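Local coordinates for matrix protein VP40 (Lake Victoria marburgvirus, PDB 5B0V), which is the filovirus matrix protein, a dimer that reorganises into multimers at the plasma membrane and promotes virus assembly and budding, at residues A[52-57]-A[117-123]; A[71-77]-A[99-105]; A[107-113]-A[144-149]; A[198-202]-A[309-313]. All blocks are in the same frame, centred on the assembly; numbering follows the deposited sequence.

Interactions 1, 2 and 3 touch one another around helix 110-119, and interaction 4 adjoins interaction 3. Interactions 1 and 2, with centres about 16 Å apart, meet where Leu117 CD1 lies 3.6 Å from Phe75 CD2. Helix 110-119 gives its N-terminal end to interaction 3 and its C-terminal end to interaction 1, where Leu117 CD1 is 4.1 Å from Leu149 CD1; both also touch the second subunit. Interaction 3 lies against the hairpin of interaction 2, the selenium (SE) of Met103, modelled as selenomethionine, being 3.7 Å from His147 CE1. Interaction 4 has Pro312 CB 3.8 Å from Pro148 O of interaction 3, but its nearest atoms are about 13 Å from interaction 1.

Interaction 1: A[52-57]-A[117-123]; sequences GITPNY and LLTGSYT
Ile53 and Tyr122 pair through both of their backbone polar groups: Tyr122 N donates to Ile53 O at 2.8 Å with a nearly straight N-H...O angle of 168°, and Ile53 N returns a longer bond to Tyr122 O at 3.1 Å. This is a single antiparallel hydrogen-bonded bridge. The Tyr122 side chain runs back toward the helix that precedes it, where OH donates to Leu117 O at 2.7 Å, in the carbonyl plane and on a lone pair. Leu117 O also accepts from Gly120 N, and the phenol bond fixes the ring across the helix end. With CG beside the backbone N (chi1 -56°), the ring presents its edge to the first segment. Ile53 O lies in the ring plane, and the Pro55 and Tyr122 side chains run at about a right angle, with Pro55 CD at the ring edge, 3.7 Å from Tyr122 CE1. Farther along, the methyl CD2 of Leu118 is in contact with both Pro55 CG at 4.0 Å and Tyr57 CB at 4.1 Å. Thr54 rests its CG2 near Ser121 OG at 3.7 Å, while its OG1 bonds Tyr57 N of the second subunit; the reciprocal bond is made as well. The arrangement is an isolated beta bridge tying the first modelled residues of the chain to the helix-to-strand turn, with the dimer interface alongside.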
loop_
_atom_site.group_PDB
_atom_site.type_symbol
_atom_site.label_atom_id
_atom_site.label_comp_id
_atom_site.label_asym_id
_atom_site.label_seq_id
_atom_site.Cartn_x
_atom_site.Cartn_y
_atom_site.Cartn_z
ATOM N N GLY A 52 10.191 -6.377 -12.747
ATOM C CA GLY A 52 9.854 -6.434 -11.285
ATOM C C GLY A 52 8.402 -6.788 -10.986
ATOM O O GLY A 52 7.566 -6.797 -11.868
ATOM N N ILE A 53 8.104 -7.084 -9.729
ATOM C CA ILE A 53 6.749 -7.468 -9.299
ATOM C C ILE A 53 6.344 -6.713 -8.018
ATOM O O ILE A 53 7.151 -6.566 -7.120
ATOM C CB ILE A 53 6.681 -9.005 -9.096
ATOM C CG1 ILE A 53 5.705 -9.430 -8.006
ATOM C CG2 ILE A 53 8.050 -9.554 -8.695
ATOM C CD1 ILE A 53 5.156 -10.814 -8.272
ATOM N N THR A 54 5.110 -6.207 -7.943
ATOM C CA THR A 54 4.686 -5.487 -6.753
ATOM C C THR A 54 3.834 -6.371 -5.861
ATOM O O THR A 54 3.144 -7.237 -6.318
ATOM C CB THR A 54 3.952 -4.153 -7.070
ATOM O OG1 THR A 54 2.569 -4.399 -7.322
ATOM C CG2 THR A 54 4.570 -3.461 -8.275
ATOM N N PRO A 55 3.867 -6.124 -4.564
ATOM C CA PRO A 55 3.133 -7.011 -3.713
ATOM C C PRO A 55 1.700 -6.597 -3.517
ATOM O O PRO A 55 1.286 -5.509 -3.901
ATOM C CB PRO A 55 3.884 -6.903 -2.385
ATOM C CG PRO A 55 4.472 -5.532 -2.395
ATOM C CD PRO A 55 4.564 -5.066 -3.814
ATOM N N ASN A 56 0.945 -7.455 -2.873
ATOM C CA ASN A 56 -0.305 -6.989 -2.333
ATOM C C ASN A 56 -0.310 -7.313 -0.865
ATOM O O ASN A 56 0.638 -7.875 -0.334
ATOM C CB ASN A 56 -1.510 -7.564 -3.075
ATOM C CG ASN A 56 -1.471 -9.049 -3.135
ATOM O OD1 ASN A 56 -1.460 -9.708 -2.114
ATOM N ND2 ASN A 56 -1.405 -9.588 -4.340
ATOM N N TYR A 57 -1.362 -6.920 -0.188
ATOM C CA TYR A 57 -1.260 -6.724 1.238
ATOM C C TYR A 57 -2.095 -7.723 1.984
ATOM O O TYR A 57 -3.137 -8.186 1.513
ATOM C CB TYR A 57 -1.682 -5.277 1.606
ATOM C CG TYR A 57 -2.022 -5.079 3.059
ATOM C CD1 TYR A 57 -1.020 -4.896 4.012
ATOM C CD2 TYR A 57 -3.331 -5.120 3.486
ATOM C CE1 TYR A 57 -1.329 -4.732 5.358
ATOM C CE2 TYR A 57 -3.657 -4.955 4.823
ATOM C CZ TYR A 57 -2.658 -4.759 5.762
ATOM O OH TYR A 57 -3.007 -4.619 7.089
ATOM N N LEU A 117 6.286 0.574 0.428
ATOM C CA LEU A 117 6.525 -0.857 0.343
ATOM C C LEU A 117 5.638 -1.445 -0.736
ATOM O O LEU A 117 6.113 -2.143 -1.616
ATOM C CB LEU A 117 6.289 -1.530 1.707
ATOM C CG LEU A 117 7.459 -1.438 2.712
ATOM C CD1 LEU A 117 7.040 -1.932 4.083
ATOM C CD2 LEU A 117 8.678 -2.210 2.225
ATOM N N LEU A 118 4.356 -1.109 -0.702
ATOM C CA LEU A 118 3.403 -1.671 -1.652
ATOM C C LEU A 118 3.505 -1.058 -3.056
ATOM O O LEU A 118 2.987 -1.634 -4.002
ATOM C CB LEU A 118 1.988 -1.515 -1.118
ATOM C CG LEU A 118 1.685 -2.289 0.157
ATOM C CD1 LEU A 118 0.365 -1.839 0.751
ATOM C CD2 LEU A 118 1.662 -3.781 -0.123
ATOM N N THR A 119 4.160 0.092 -3.212
ATOM C CA THR A 119 4.366 0.608 -4.562
ATOM C C THR A 119 5.642 0.074 -5.214
ATOM O O THR A 119 5.818 0.228 -6.414
ATOM C CB THR A 119 4.323 2.152 -4.629
ATOM O OG1 THR A 119 5.199 2.731 -3.652
ATOM C CG2 THR A 119 2.894 2.642 -4.406
ATOM N N GLY A 120 6.511 -0.584 -4.443
ATOM C CA GLY A 120 7.779 -1.051 -4.974
ATOM C C GLY A 120 7.662 -2.250 -5.907
ATOM O O GLY A 120 6.820 -3.131 -5.702
ATOM N N SER A 121 8.508 -2.266 -6.935
ATOM C CA SER A 121 8.713 -3.427 -7.778
ATOM C C SER A 121 9.921 -4.186 -7.261
ATOM O O SER A 121 11.013 -3.608 -7.142
ATOM C CB SER A 121 8.983 -3.003 -9.213
ATOM O OG SER A 121 7.771 -2.899 -9.946
ATOM N N TYR A 122 9.755 -5.483 -6.998
ATOM C CA TYR A 122 10.831 -6.298 -6.468
ATOM C C TYR A 122 11.397 -7.384 -7.397
ATOM O O TYR A 122 10.708 -7.933 -8.245
ATOM C CB TYR A 122 10.381 -6.917 -5.153
ATOM C CG TYR A 122 9.924 -5.894 -4.153
ATOM C CD1 TYR A 122 8.641 -5.379 -4.206
ATOM C CD2 TYR A 122 10.781 -5.422 -3.164
ATOM C CE1 TYR A 122 8.206 -4.438 -3.292
ATOM C CE2 TYR A 122 10.349 -4.479 -2.246
ATOM C CZ TYR A 122 9.057 -3.984 -2.321
ATOM O OH TYR A 122 8.607 -3.048 -1.422
ATOM N N THR A 123 12.678 -7.675 -7.183
ATOM C CA THR A 123 13.450 -8.658 -7.918
ATOM C C THR A 123 14.224 -9.503 -6.939
ATOM O O THR A 123 14.513 -9.068 -5.839
ATOM C CB THR A 123 14.416 -7.891 -8.842
ATOM O OG1 THR A 123 13.678 -7.522 -9.997
ATOM C CG2 THR A 123 15.608 -8.671 -9.312
#

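Interaction 2: A[71-77]-A[99-105]; sequences VCHAFTL and PLGIMSN
An antiparallel beta hairpin joins 71-77 to 99-105, its strand axes 4.6 Å apart, and its His73-Met103 pair is bonded both ways: His73 N bonds Met103 O at 2.8 Å and Met103 N bonds His73 O at 2.9 Å. Phe75 N then donates to Gly101 O, but Phe75 O receives Leu100 N. Leu100 and Gly101 thus both face Phe75 in a classic beta bulge, which moves the register by one residue. Gly101 takes backbone angles (phi 140°) at which a side chain would press on the preceding carbonyl. The strands are the third and fourth across a mixed four-stranded sheet, with strand 176-187 on the other flank of strand 72-83.

On the sheet face of His73, Phe75 and Met103 (a selenomethionine), helix 110-119 packs. The Phe75 ring sets its edge to Gly101 O, and its CE1 meets Met103 CB obliquely at 4.1 Å. On the other face, Ala74 CB touches Ile102 CG1 at 4.1 Å, and Cys72 SG lies 3.7 Å from Ser104 CB. At the strand end, Asn105 N bonds Val71 O, and the Asn105 amide runs alongside the Val71 side chain, its ND2 held by Lys68 O. A water bridges His73 ND1, Met103 O and Asn105 OD1; the imidazole and amide planes are 34° apart, OD1 lying at the ring edge.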
loop_
_atom_site.group_PDB
_atom_site.type_symbol
_atom_site.label_atom_id
_atom_site.label_comp_id
_atom_site.label_asym_id
_atom_site.label_seq_id
_atom_site.Cartn_x
_atom_site.Cartn_y
_atom_site.Cartn_z
ATOM N N VAL A 71 2.805 2.049 18.484
ATOM C CA VAL A 71 2.224 0.883 17.876
ATOM C C VAL A 71 3.308 0.304 17.005
ATOM O O VAL A 71 3.943 1.054 16.266
ATOM C CB VAL A 71 0.968 1.268 17.083
ATOM C CG1 VAL A 71 0.418 0.076 16.338
ATOM C CG2 VAL A 71 -0.074 1.828 18.036
ATOM N N CYS A 72 3.536 -1.012 17.126
ATOM C CA CYS A 72 4.602 -1.681 16.377
ATOM C C CYS A 72 4.033 -2.642 15.364
ATOM O O CYS A 72 3.059 -3.355 15.615
ATOM C CB CYS A 72 5.577 -2.459 17.286
ATOM S SG CYS A 72 6.289 -1.416 18.557
ATOM N N HIS A 73 4.680 -2.678 14.217
ATOM C CA HIS A 73 4.320 -3.622 13.230
ATOM C C HIS A 73 5.522 -4.444 12.910
ATOM O O HIS A 73 6.624 -3.932 12.834
ATOM C CB HIS A 73 3.745 -2.898 11.995
ATOM C CG HIS A 73 2.424 -2.227 12.267
ATOM N ND1 HIS A 73 2.295 -0.864 12.441
ATOM C CD2 HIS A 73 1.188 -2.748 12.466
ATOM C CE1 HIS A 73 1.034 -0.574 12.709
ATOM N NE2 HIS A 73 0.342 -1.697 12.732
ATOM N N ALA A 74 5.287 -5.740 12.732
ATOM C CA ALA A 74 6.229 -6.631 12.053
ATOM C C ALA A 74 5.872 -6.640 10.571
ATOM O O ALA A 74 4.703 -6.820 10.209
ATOM C CB ALA A 74 6.132 -8.029 12.606
ATOM N N PHE A 75 6.889 -6.413 9.741
ATOM C CA PHE A 75 6.780 -6.392 8.283
ATOM C C PHE A 75 7.496 -7.596 7.686
ATOM O O PHE A 75 8.686 -7.811 7.951
ATOM C CB PHE A 75 7.454 -5.128 7.748
ATOM C CG PHE A 75 6.775 -3.878 8.153
ATOM C CD1 PHE A 75 6.977 -3.339 9.416
ATOM C CD2 PHE A 75 5.939 -3.224 7.277
ATOM C CE1 PHE A 75 6.331 -2.174 9.791
ATOM C CE2 PHE A 75 5.310 -2.058 7.642
ATOM C CZ PHE A 75 5.501 -1.534 8.895
ATOM N N THR A 76 6.795 -8.336 6.846
ATOM C CA THR A 76 7.352 -9.517 6.192
ATOM C C THR A 76 6.889 -9.655 4.744
ATOM O O THR A 76 5.698 -9.528 4.443
ATOM C CB THR A 76 6.893 -10.779 6.925
ATOM O OG1 THR A 76 7.106 -10.592 8.315
ATOM C CG2 THR A 76 7.674 -11.992 6.473
ATOM N N LEU A 77 7.812 -9.919 3.838
ATOM C CA LEU A 77 7.426 -10.326 2.495
ATOM C C LEU A 77 7.259 -11.841 2.436
ATOM O O LEU A 77 8.111 -12.603 2.888
ATOM C CB LEU A 77 8.464 -9.892 1.463
ATOM C CG LEU A 77 8.454 -8.421 1.091
ATOM C CD1 LEU A 77 9.539 -8.212 0.049
ATOM C CD2 LEU A 77 7.087 -7.981 0.577
ATOM N N PRO A 99 11.463 -11.738 6.377
ATOM C CA PRO A 99 11.296 -10.626 7.314
ATOM C C PRO A 99 12.014 -9.389 6.822
ATOM O O PRO A 99 13.100 -9.505 6.276
ATOM C CB PRO A 99 11.980 -11.140 8.567
ATOM C CG PRO A 99 11.774 -12.601 8.488
ATOM C CD PRO A 99 11.871 -12.972 7.050
ATOM N N LEU A 100 11.418 -8.223 6.995
ATOM C CA LEU A 100 12.076 -6.962 6.643
ATOM C C LEU A 100 12.342 -6.096 7.846
ATOM O O LEU A 100 13.054 -5.122 7.723
ATOM C CB LEU A 100 11.196 -6.130 5.720
ATOM C CG LEU A 100 10.633 -6.816 4.475
ATOM C CD1 LEU A 100 9.706 -5.826 3.795
ATOM C CD2 LEU A 100 11.737 -7.252 3.532
ATOM N N GLY A 101 11.723 -6.410 8.985
ATOM C CA GLY A 101 11.913 -5.634 10.186
ATOM C C GLY A 101 10.679 -5.409 11.020
ATOM O O GLY A 101 9.544 -5.594 10.577
ATOM N N ILE A 102 10.924 -4.958 12.238
ATOM C CA ILE A 102 9.878 -4.500 13.124
ATOM C C ILE A 102 10.046 -3.013 13.365
ATOM O O ILE A 102 11.123 -2.579 13.686
ATOM C CB ILE A 102 9.976 -5.244 14.442
ATOM C CG1 ILE A 102 9.744 -6.726 14.176
ATOM C CG2 ILE A 102 8.987 -4.669 15.442
ATOM C CD1 ILE A 102 9.828 -7.566 15.408
HETATM N N MSE A 103 8.977 -2.238 13.242
HETATM C CA MSE A 103 9.042 -0.777 13.413
HETATM C C MSE A 103 7.886 -0.264 14.223
HETATM O O MSE A 103 6.777 -0.780 14.164
HETATM C CB MSE A 103 8.979 -0.083 12.056
HETATM C CG MSE A 103 9.483 1.361 12.070
HETATM SE SE MSE A 103 9.126 2.127 10.292
HETATM C CE MSE A 103 7.189 2.216 10.596
ATOM N N SER A 104 8.160 0.756 15.020
ATOM C CA SER A 104 7.102 1.452 15.732
ATOM C C SER A 104 6.769 2.752 14.989
ATOM O O SER A 104 7.623 3.362 14.333
ATOM C CB SER A 104 7.532 1.732 17.168
ATOM O OG SER A 104 8.741 2.478 17.178
ATOM N N ASN A 105 5.524 3.173 15.101
ATOM C CA ASN A 105 5.064 4.326 14.351
ATOM C C ASN A 105 5.903 5.594 14.524
ATOM O O ASN A 105 6.053 6.360 13.582
ATOM C CB ASN A 105 3.595 4.594 14.652
ATOM C CG ASN A 105 2.682 3.539 14.053
ATOM O OD1 ASN A 105 3.100 2.733 13.228
ATOM N ND2 ASN A 105 1.445 3.517 14.492
HETATM O O HOH W 1 4.513 0.306 12.969
#

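Interaction 3: A[107-113]-A[144-149]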
loop_
_atom_site.group_PDB
_atom_site.type_symbol
_atom_site.label_atom_id
_atom_site.label_comp_id
_atom_site.label_asym_id
_atom_site.label_seq_id
_atom_site.Cartn_x
_atom_site.Cartn_y
_atom_site.Cartn_z
ATOM N N GLU A 107 9.087 5.861 14.626
ATOM C CA GLU A 107 10.374 5.791 13.927
ATOM C C GLU A 107 10.306 6.358 12.514
ATOM O O GLU A 107 11.286 6.897 12.010
ATOM C CB GLU A 107 10.885 4.361 13.892
ATOM C CG GLU A 107 11.076 3.707 15.256
ATOM C CD GLU A 107 11.599 2.297 15.147
ATOM O OE1 GLU A 107 12.633 2.153 14.458
ATOM O OE2 GLU A 107 11.004 1.359 15.754
ATOM N N TYR A 108 9.128 6.287 11.900
ATOM C CA TYR A 108 8.913 6.884 10.575
ATOM C C TYR A 108 7.442 6.945 10.239
ATOM O O TYR A 108 6.716 6.020 10.579
ATOM C CB TYR A 108 9.633 6.049 9.517
ATOM C CG TYR A 108 10.046 6.866 8.337
ATOM C CD1 TYR A 108 9.200 7.032 7.264
ATOM C CD2 TYR A 108 11.272 7.513 8.316
ATOM C CE1 TYR A 108 9.560 7.805 6.184
ATOM C CE2 TYR A 108 11.642 8.292 7.244
ATOM C CZ TYR A 108 10.775 8.434 6.185
ATOM O OH TYR A 108 11.122 9.202 5.098
ATOM N N PRO A 109 6.979 8.006 9.540
ATOM C CA PRO A 109 5.539 7.989 9.209
ATOM C C PRO A 109 5.110 6.641 8.612
ATOM O O PRO A 109 5.671 6.171 7.617
ATOM C CB PRO A 109 5.387 9.106 8.180
ATOM C CG PRO A 109 6.497 10.026 8.453
ATOM C CD PRO A 109 7.640 9.214 9.018
ATOM N N LEU A 110 4.106 6.039 9.224
ATOM C CA LEU A 110 3.589 4.763 8.792
ATOM C C LEU A 110 3.079 4.744 7.337
ATOM O O LEU A 110 3.402 3.832 6.585
ATOM C CB LEU A 110 2.472 4.351 9.743
ATOM C CG LEU A 110 1.821 2.981 9.592
ATOM C CD1 LEU A 110 2.886 1.899 9.628
ATOM C CD2 LEU A 110 0.765 2.772 10.690
ATOM N N ALA A 111 2.269 5.724 6.946
ATOM C CA ALA A 111 1.626 5.709 5.630
ATOM C C ALA A 111 2.648 5.748 4.520
ATOM O O ALA A 111 2.549 5.010 3.542
ATOM C CB ALA A 111 0.660 6.866 5.480
ATOM N N HIS A 112 3.637 6.604 4.650
ATOM C CA HIS A 112 4.744 6.587 3.704
ATOM C C HIS A 112 5.371 5.208 3.666
ATOM O O HIS A 112 5.579 4.633 2.620
ATOM C CB HIS A 112 5.796 7.626 4.098
ATOM C CG HIS A 112 6.776 7.919 3.016
ATOM N ND1 HIS A 112 7.607 9.014 3.058
ATOM C CD2 HIS A 112 7.038 7.292 1.845
ATOM C CE1 HIS A 112 8.349 9.044 1.966
ATOM N NE2 HIS A 112 8.027 8.005 1.215
ATOM N N THR A 113 5.653 4.664 4.833
ATOM C CA THR A 113 6.322 3.371 4.912
ATOM C C THR A 113 5.542 2.314 4.145
ATOM O O THR A 113 6.095 1.604 3.311
ATOM C CB THR A 113 6.514 2.915 6.376
ATOM O OG1 THR A 113 7.234 3.923 7.111
ATOM C CG2 THR A 113 7.267 1.617 6.405
ATOM N N ILE A 144 14.862 5.372 0.577
ATOM C CA ILE A 144 14.683 6.555 1.404
ATOM C C ILE A 144 15.571 6.585 2.630
ATOM O O ILE A 144 15.580 5.699 3.498
ATOM C CB ILE A 144 13.231 6.873 1.766
ATOM C CG1 ILE A 144 12.515 5.635 2.264
ATOM C CG2 ILE A 144 12.519 7.448 0.528
ATOM C CD1 ILE A 144 11.033 5.846 2.497
ATOM N N PRO A 145 16.353 7.639 2.688
ATOM C CA PRO A 145 17.394 7.727 3.661
ATOM C C PRO A 145 16.886 7.511 5.063
ATOM O O PRO A 145 15.741 7.819 5.374
ATOM C CB PRO A 145 17.887 9.167 3.507
ATOM C CG PRO A 145 16.844 9.873 2.711
ATOM C CD PRO A 145 16.283 8.829 1.829
ATOM N N ALA A 146 17.761 6.996 5.911
ATOM C CA ALA A 146 17.485 6.977 7.328
ATOM C C ALA A 146 16.318 6.089 7.676
ATOM O O ALA A 146 15.947 6.014 8.836
ATOM C CB ALA A 146 17.190 8.386 7.813
ATOM N N HIS A 147 15.726 5.403 6.703
ATOM C CA HIS A 147 14.547 4.634 7.018
ATOM C C HIS A 147 14.905 3.426 7.858
ATOM O O HIS A 147 15.837 2.721 7.532
ATOM C CB HIS A 147 13.795 4.181 5.778
ATOM C CG HIS A 147 12.389 3.810 6.092
ATOM N ND1 HIS A 147 12.067 2.693 6.828
ATOM C CD2 HIS A 147 11.229 4.467 5.889
ATOM C CE1 HIS A 147 10.766 2.648 7.025
ATOM N NE2 HIS A 147 10.231 3.708 6.450
ATOM N N PRO A 148 14.163 3.192 8.944
ATOM C CA PRO A 148 14.424 2.063 9.844
ATOM C C PRO A 148 14.554 0.722 9.143
ATOM O O PRO A 148 15.454 -0.021 9.461
ATOM C CB PRO A 148 13.207 2.042 10.772
ATOM C CG PRO A 148 12.726 3.428 10.770
ATOM C CD PRO A 148 13.120 4.077 9.469
ATOM N N LEU A 149 13.635 0.408 8.252
ATOM C CA LEU A 149 13.673 -0.836 7.481
ATOM C C LEU A 149 14.707 -0.792 6.365
ATOM O O LEU A 149 14.718 0.126 5.523
ATOM C CB LEU A 149 12.304 -1.136 6.869
ATOM C CG LEU A 149 11.135 -1.167 7.847
ATOM C CD1 LEU A 149 9.841 -1.321 7.078
ATOM C CD2 LEU A 149 11.278 -2.270 8.871
#
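Glu107 and Pro148 lie flank to flank with their side chains running antiparallel, the aliphatic CB of Glu107 lying 3.7 Å from Pro148 CG and OE1 lying alongside the proline ring. The other carboxylate oxygen, OE2, is engaged elsewhere, in a salt bridge with Arg194 and a hydrogen bond from Ser104. Tyr108 follows with CG anti to the backbone N (chi1 -152°), which sets one ring face against the His147 imidazole. His147 CD2 sits over the centre of the phenol ring, 3.5 Å above its plane, yet the two rings are inclined by 43°, so the pair is oblique. Pro148 crosses the same tyrosine at about a right angle, CD being 4.0 Å from Tyr108 CB.

Pro109 is the N-cap residue of helix 110-119. Its carbonyl accepts both Thr113 N and Thr113 OG1, so the hydroxyl that receives His147 is itself tied to the first turn of the helix. The opposing segment holds a type II beta turn from Ile144 to His147, ahead of the helix that begins after Leu149. Within helix 110-119, His112 offers one ring face to the Ile144 CD1 methyl, 4.2 Å from the ring centroid, a CH-pi contact. Thr113 OG1 accepts His147 NE2 at 3.1 Å in the imidazole plane. The other ring nitrogen, ND1, takes Leu149 N at 3.1 Å, also in plane, so both nitrogens are engaged and the imidazole's rotation is fixed. Thr113 CG2 touches Leu149 CD1 at 4.0 Å, and Met103 packs against Thr113 and His147 from the neighbouring strand.

Interaction 4: A[198-202]-A[309-313]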
loop_
_atom_site.group_PDB
_atom_site.type_symbol
_atom_site.label_atom_id
_atom_site.label_comp_id
_atom_site.label_asym_id
_atom_site.label_seq_id
_atom_site.Cartn_x
_atom_site.Cartn_y
_atom_site.Cartn_z
ATOM N N ASP A 198 15.800 6.654 22.461
ATOM C CA ASP A 198 17.186 7.111 22.372
ATOM C C ASP A 198 18.181 5.981 22.096
ATOM O O ASP A 198 19.200 6.215 21.446
ATOM C CB ASP A 198 17.596 7.902 23.623
ATOM C CG ASP A 198 17.363 7.128 24.917
ATOM O OD1 ASP A 198 18.210 6.282 25.282
ATOM O OD2 ASP A 198 16.324 7.385 25.575
ATOM N N LYS A 199 17.887 4.769 22.580
ATOM C CA LYS A 199 18.703 3.606 22.251
ATOM C C LYS A 199 18.574 3.290 20.766
ATOM O O LYS A 199 19.550 2.891 20.120
ATOM C CB LYS A 199 18.293 2.393 23.074
ATOM C CG LYS A 199 18.629 2.469 24.548
ATOM C CD LYS A 199 18.442 1.094 25.186
ATOM C CE LYS A 199 18.111 1.148 26.670
ATOM N NZ LYS A 199 17.159 0.053 27.050
ATOM N N LEU A 200 17.361 3.483 20.234
ATOM C CA LEU A 200 17.072 3.214 18.831
ATOM C C LEU A 200 17.707 4.226 17.900
ATOM O O LEU A 200 18.027 3.889 16.755
ATOM C CB LEU A 200 15.574 3.196 18.580
ATOM C CG LEU A 200 14.808 1.991 19.113
ATOM C CD1 LEU A 200 13.313 2.261 19.115
ATOM C CD2 LEU A 200 15.107 0.746 18.301
ATOM N N ILE A 201 17.866 5.465 18.372
ATOM C CA ILE A 201 18.512 6.511 17.568
ATOM C C ILE A 201 20.000 6.693 17.949
ATOM O O ILE A 201 20.762 7.336 17.219
ATOM C CB ILE A 201 17.726 7.843 17.603
ATOM C CG1 ILE A 201 17.562 8.347 19.035
ATOM C CG2 ILE A 201 16.357 7.636 16.960
ATOM C CD1 ILE A 201 17.466 9.849 19.142
ATOM N N GLY A 202 20.422 6.080 19.058
ATOM C CA GLY A 202 21.816 6.166 19.529
ATOM C C GLY A 202 22.807 5.266 18.804
ATOM O O GLY A 202 22.505 4.697 17.774
ATOM N N TYR A 309 23.911 -3.277 18.588
ATOM C CA TYR A 309 23.250 -1.995 18.440
ATOM C C TYR A 309 21.759 -2.196 18.477
ATOM O O TYR A 309 21.232 -3.171 17.934
ATOM C CB TYR A 309 23.588 -1.353 17.109
ATOM C CG TYR A 309 25.017 -0.881 16.990
ATOM C CD1 TYR A 309 25.469 0.220 17.725
ATOM C CD2 TYR A 309 25.904 -1.505 16.118
ATOM C CE1 TYR A 309 26.756 0.668 17.595
ATOM C CE2 TYR A 309 27.196 -1.055 15.983
ATOM C CZ TYR A 309 27.614 0.023 16.726
ATOM O OH TYR A 309 28.911 0.447 16.613
ATOM N N ALA A 310 21.066 -1.264 19.113
ATOM C CA ALA A 310 19.611 -1.216 19.033
ATOM C C ALA A 310 19.195 -0.447 17.793
ATOM O O ALA A 310 18.198 -0.741 17.173
ATOM C CB ALA A 310 19.059 -0.576 20.282
ATOM N N ASN A 311 19.983 0.546 17.442
ATOM C CA ASN A 311 19.713 1.382 16.299
ATOM C C ASN A 311 19.739 0.555 15.038
ATOM O O ASN A 311 20.812 0.099 14.653
ATOM C CB ASN A 311 20.760 2.503 16.241
ATOM C CG ASN A 311 20.580 3.420 15.059
ATOM O OD1 ASN A 311 20.134 3.002 13.991
ATOM N ND2 ASN A 311 20.926 4.693 15.244
ATOM N N PRO A 312 18.559 0.396 14.370
ATOM C CA PRO A 312 18.396 -0.496 13.229
ATOM C C PRO A 312 19.162 -0.055 11.983
ATOM O O PRO A 312 19.420 -0.870 11.102
ATOM C CB PRO A 312 16.889 -0.465 12.974
ATOM C CG PRO A 312 16.473 0.889 13.385
ATOM C CD PRO A 312 17.324 1.178 14.600
ATOM N N THR A 313 19.544 1.215 11.928
ATOM C CA THR A 313 20.376 1.728 10.847
ATOM C C THR A 313 21.830 1.154 10.966
ATOM O O THR A 313 22.609 1.248 10.028
ATOM C CB THR A 313 20.299 3.290 10.782
ATOM O OG1 THR A 313 20.751 3.843 12.011
ATOM C CG2 THR A 313 18.857 3.771 10.555
#
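Asn311 reaches the C-terminal end of helix 197-201 with CG anti to the backbone N (chi1 179°), which turns the amide toward Gly202. There ND2 donates to Gly202 O at 3.0 Å with an N-H...O angle of 151°. The acceptor lies close to the amide plane, 13° out of it. Gly202 is the first residue to leave helical geometry, so the bond grips the chain just past the helix end. OD1 would accept Thr313 N in an Asx turn, but its modelled position is doubtful. The Asn311 backbone also lies against the helix, CA making a CH...O contact with Leu200 O at 3.1 Å. Around this polar point the packing is light and mostly through carbons: Ala310 CB rests 4.1 Å from Lys199 CB, and Leu200 CD2 is 4.3 Å from Pro312 CD. The same Leu200 CD2 methyl also faces the carbonyl oxygen Ala310 O, at 3.6 Å. The joint sets the C-terminal loop that follows strand 304-309 against helix 197-201, with strand 205-210 touching Lys199 and Tyr309, and Phe106, ahead of helix 110-119, packing on Leu200.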